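Local coordinates for D-alanyl transferase DltD (Enterococcus faecium TX0133A04, PDB 6PFX), which probably transfers D-alanine in the D-alanylation of lipoteichoic acid, a modification of the Gram-positive cell wall, at residues 296-299 with 300-304; 343-346 with 347-350. All blocks are in the same frame, centred on the assembly; numbering follows the deposited sequence.

Contact 1: 296-299 with 300-304; sequences VNEK and WSDYT
Asn297 meets Trp300 at the start of helix 298-304, where Asn297 is the N-cap, its side-chain bonds weak. The side chain of Asn297 leaves with CG anti to its own nitrogen (chi1 180°), which turns the amide back over the first helical turn, so that OD1 faces two amides lacking a helical acceptor. Lys299 N gives Asn297 OD1 a weak, strongly bent bond of 2.8 Å, and Trp300 N adds a longer weak one of 3.3 Å to the same oxygen. The main-chain oxygen of the same residue takes the next amide: Ser301 N lies 2.9 Å from Asn297 O, in a nearly straight bond (164°).

One step on, Asp302 N donates to Glu298 O over 2.8 Å. Asp302 folds its CG beside its backbone nitrogen (chi1 -79°), which brings the carboxylate back over the first turn, while the extended Glu298 crosses it at a slant, Glu298 CG 3.8 Å from Asp302 OD1. The two acids approach to 4.2 Å between Glu298 OE1 and Asp302 OD1, their carboxylate planes steeply turned.

The aromatic side is layered differently. The CG2 methyl of Thr304 sits 3.2 Å above the indole plane of Trp300, toward its rim, and Phe239 meets the same indole edge-to-face. Phe239 also positions the cap, since its carbonyl oxygen accepts from Asn297 ND2. Ser301 OG and Val296 O are both bonded to Gln308, tying this turn to helix 308-323.

Chemically, one asparagine serves both sides of its amide, OD1 toward the helix and ND2 toward the loop at Phe239. Two acids near the N-terminal end would be favoured by the helix dipole, which probably offsets part of their mutual repulsion.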
loop_
_atom_site.group_PDB
_atom_site.type_symbol
_atom_site.label_atom_id
_atom_site.label_comp_id
_atom_site.label_asym_id
_atom_site.label_seq_id
_atom_site.Cartn_x
_atom_site.Cartn_y
_atom_site.Cartn_z
ATOM N N VAL A 296 5.857 14.940 -0.284
ATOM C CA VAL A 296 6.106 15.327 1.098
ATOM C C VAL A 296 5.890 16.827 1.180
ATOM O O VAL A 296 6.366 17.566 0.311
ATOM C CB VAL A 296 7.524 14.958 1.559
ATOM C CG1 VAL A 296 7.760 15.528 2.949
ATOM C CG2 VAL A 296 7.692 13.466 1.544
ATOM N N ASN A 297 5.100 17.255 2.167
ATOM C CA ASN A 297 4.818 18.650 2.476
ATOM C C ASN A 297 6.087 19.479 2.380
ATOM O O ASN A 297 7.054 19.234 3.104
ATOM C CB ASN A 297 4.260 18.662 3.911
ATOM C CG ASN A 297 3.909 20.050 4.410
ATOM O OD1 ASN A 297 4.481 21.042 3.971
ATOM N ND2 ASN A 297 2.992 20.118 5.376
ATOM N N GLU A 298 6.090 20.458 1.464
ATOM C CA GLU A 298 7.303 21.231 1.217
ATOM C C GLU A 298 7.664 22.131 2.395
ATOM O O GLU A 298 8.849 22.375 2.640
ATOM C CB GLU A 298 7.182 22.054 -0.065
ATOM C CG GLU A 298 8.536 22.530 -0.586
ATOM C CD GLU A 298 8.429 23.301 -1.882
ATOM O OE1 GLU A 298 9.471 23.788 -2.362
ATOM O OE2 GLU A 298 7.304 23.422 -2.417
ATOM N N LYS A 299 6.683 22.624 3.149
ATOM C CA LYS A 299 7.023 23.415 4.329
ATOM C C LYS A 299 7.802 22.569 5.325
ATOM O O LYS A 299 8.730 23.050 5.984
ATOM C CB LYS A 299 5.767 23.985 4.974
ATOM C CG LYS A 299 5.149 25.118 4.184
ATOM C CD LYS A 299 3.866 25.605 4.822
ATOM C CE LYS A 299 3.221 26.673 3.953
ATOM N NZ LYS A 299 1.868 27.076 4.422
ATOM N N TRP A 300 7.448 21.287 5.425
ATOM C CA TRP A 300 8.145 20.369 6.313
ATOM C C TRP A 300 9.508 19.966 5.760
ATOM O O TRP A 300 10.496 19.974 6.496
ATOM C CB TRP A 300 7.288 19.123 6.535
ATOM C CG TRP A 300 7.893 18.181 7.498
ATOM C CD1 TRP A 300 8.292 16.888 7.262
ATOM C CD2 TRP A 300 8.202 18.454 8.865
ATOM N NE1 TRP A 300 8.820 16.344 8.413
ATOM C CE2 TRP A 300 8.778 17.289 9.405
ATOM C CE3 TRP A 300 8.045 19.575 9.689
ATOM C CZ2 TRP A 300 9.187 17.213 10.727
ATOM C CZ3 TRP A 300 8.456 19.495 10.992
ATOM C CH2 TRP A 300 9.017 18.325 11.500
ATOM N N SER A 301 9.605 19.626 4.472
ATOM C CA SER A 301 10.913 19.267 3.928
ATOM C C SER A 301 11.856 20.467 3.924
ATOM O O SER A 301 13.071 20.296 4.072
ATOM C CB SER A 301 10.772 18.655 2.529
ATOM O OG SER A 301 10.158 19.546 1.616
ATOM N N ASP A 302 11.327 21.683 3.754
ATOM C CA ASP A 302 12.171 22.864 3.893
ATOM C C ASP A 302 12.834 22.884 5.266
ATOM O O ASP A 302 14.014 23.228 5.402
ATOM C CB ASP A 302 11.334 24.133 3.729
ATOM C CG ASP A 302 11.013 24.476 2.280
ATOM O OD1 ASP A 302 11.547 23.863 1.327
ATOM O OD2 ASP A 302 10.190 25.397 2.103
ATOM N N TYR A 303 12.080 22.508 6.299
ATOM C CA TYR A 303 12.601 22.537 7.658
ATOM C C TYR A 303 13.556 21.382 7.934
ATOM O O TYR A 303 14.633 21.587 8.507
ATOM C CB TYR A 303 11.443 22.505 8.652
ATOM C CG TYR A 303 11.856 22.627 10.089
ATOM C CD1 TYR A 303 12.450 23.782 10.553
ATOM C CD2 TYR A 303 11.627 21.607 10.993
ATOM C CE1 TYR A 303 12.822 23.911 11.851
ATOM C CE2 TYR A 303 11.999 21.729 12.316
ATOM C CZ TYR A 303 12.597 22.896 12.736
ATOM O OH TYR A 303 12.990 23.076 14.041
ATOM N N THR A 304 13.185 20.159 7.540
ATOM C CA THR A 304 14.010 19.009 7.872
ATOM C C THR A 304 15.185 18.834 6.918
ATOM O O THR A 304 16.100 18.061 7.219
ATOM C CB THR A 304 13.213 17.700 7.807
ATOM O OG1 THR A 304 12.840 17.459 6.442
ATOM C CG2 THR A 304 11.978 17.728 8.686
#

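Contact 2: 343-346 with 347-350; sequences MEDT and IHLG
Met343 and Leu349 form a single beta bridge across a tight loop, CA atoms 4.3 Å apart, and Glu344 N closes it with a 2.8 Å bond to His348 O. Inside the loop, Asp345 carries the side-chain contact. Its CG lies between backbone nitrogen and carbonyl carbon (chi1 53°), turning the carboxylate inward to engage three N-H groups. Asp345 OD1 takes two of them, Ile347 N in an almost straight bond (173°) and His348 N, each at 2.9 Å. Asp345 OD2 uses its syn lone pair for His348 ND1, 2.8 Å away at the ring edge and in the imidazole plane, although the carboxylate itself is turned 68° from that ring. Ile347 CG1 covers one face of the His348 imidazole, 3.4 Å above its centre.

On the other side of the loop, Met343 curls round at both later torsions. The methyl Met343 CE reaches 3.2 Å from Ile347 O, and Met343 SD packs 3.9 Å from Leu349 CD2. Glu344 OE1 is held by a salt bridge to Arg50.

Beyond the loop, His348 NE2 is hydrogen-bonded to Ser46 OG, an arrangement that fits a Ser-His-Asp charge relay, as in the SGNH hydrolase clan, and so probably the active site. Asp345 thus orients His348 through both ring and backbone, with ND1 as the donor to OD2 and NE2 directed at Ser46.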
loop_
_atom_site.group_PDB
_atom_site.type_symbol
_atom_site.label_atom_id
_atom_site.label_comp_id
_atom_site.label_asym_id
_atom_site.label_seq_id
_atom_site.Cartn_x
_atom_site.Cartn_y
_atom_site.Cartn_z
ATOM N N MET A 343 -1.283 17.245 2.073
ATOM C CA MET A 343 -1.009 16.235 3.080
ATOM C C MET A 343 -1.582 16.691 4.413
ATOM O O MET A 343 -1.646 17.889 4.701
ATOM C CB MET A 343 0.493 16.010 3.227
ATOM C CG MET A 343 1.179 15.834 1.908
ATOM S SD MET A 343 0.613 14.375 1.061
ATOM C CE MET A 343 1.467 13.127 2.000
ATOM N N GLU A 344 -2.034 15.715 5.205
ATOM C CA GLU A 344 -2.526 15.976 6.551
ATOM C C GLU A 344 -1.374 16.240 7.508
ATOM O O GLU A 344 -1.524 17.014 8.457
ATOM C CB GLU A 344 -3.360 14.776 7.032
ATOM C CG GLU A 344 -4.030 15.006 8.375
ATOM C CD GLU A 344 -4.879 13.843 8.840
ATOM O OE1 GLU A 344 -4.505 13.172 9.833
ATOM O OE2 GLU A 344 -5.939 13.634 8.223
ATOM N N ASP A 345 -0.222 15.630 7.265
ATOM C CA ASP A 345 0.921 15.740 8.163
ATOM C C ASP A 345 2.187 15.542 7.341
ATOM O O ASP A 345 2.262 15.992 6.193
ATOM C CB ASP A 345 0.777 14.740 9.309
ATOM C CG ASP A 345 0.529 13.328 8.827
ATOM O OD1 ASP A 345 1.121 12.953 7.797
ATOM O OD2 ASP A 345 -0.271 12.599 9.462
ATOM N N THR A 346 3.190 14.890 7.909
ATOM C CA THR A 346 4.471 14.777 7.229
ATOM C C THR A 346 4.530 13.660 6.198
ATOM O O THR A 346 5.489 13.600 5.422
ATOM C CB THR A 346 5.556 14.463 8.248
ATOM O OG1 THR A 346 5.187 13.274 8.956
ATOM C CG2 THR A 346 5.704 15.589 9.229
ATOM N N ILE A 347 3.573 12.751 6.174
ATOM C CA ILE A 347 3.718 11.678 5.207
ATOM C C ILE A 347 2.388 11.237 4.624
ATOM O O ILE A 347 2.360 10.536 3.608
ATOM C CB ILE A 347 4.468 10.472 5.815
ATOM C CG1 ILE A 347 3.731 9.968 7.058
ATOM C CG2 ILE A 347 5.927 10.837 6.127
ATOM C CD1 ILE A 347 4.069 8.545 7.418
ATOM N N HIS A 348 1.284 11.642 5.249
ATOM C CA HIS A 348 -0.022 11.072 4.948
ATOM C C HIS A 348 -0.875 12.019 4.120
ATOM O O HIS A 348 -1.056 13.187 4.485
ATOM C CB HIS A 348 -0.776 10.748 6.241
ATOM C CG HIS A 348 -0.068 9.773 7.119
ATOM N ND1 HIS A 348 0.202 10.027 8.445
ATOM C CD2 HIS A 348 0.433 8.544 6.859
ATOM C CE1 HIS A 348 0.847 8.997 8.964
ATOM N NE2 HIS A 348 0.998 8.083 8.022
ATOM N N LEU A 349 -1.445 11.489 3.034
ATOM C CA LEU A 349 -2.391 12.250 2.233
ATOM C C LEU A 349 -3.488 12.829 3.108
ATOM O O LEU A 349 -3.950 12.189 4.060
ATOM C CB LEU A 349 -3.035 11.350 1.181
ATOM C CG LEU A 349 -2.211 11.066 -0.064
ATOM C CD1 LEU A 349 -2.916 9.966 -0.842
ATOM C CD2 LEU A 349 -2.037 12.285 -0.928
ATOM N N GLY A 350 -3.920 14.044 2.763
ATOM C CA GLY A 350 -4.873 14.827 3.513
ATOM C C GLY A 350 -5.952 15.354 2.570
ATOM O O GLY A 350 -6.174 14.855 1.512
#

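Contact 1 precedes contact 2 in the chain, and their centres lie about 11 Å apart, close enough for direct packing. The closest of these approaches is Trp300 NE1 to Thr346 CG2, 3.3 Å. Beside it, Val296 CG1 lies 3.9 Å from Thr346 O, and Asn297 CB 4.0 Å from Asp345 O, so the capped helix start packs on the loop bearing Asp345 and His348. The triad-like group is completed by Ser46, from outside both contacts. Contact 1 lies farther from the centre of the chain, about 23 Å between centres against about 15 Å for contact 2, and the side chain of Asn297 lies near the triad-like side chains without touching them.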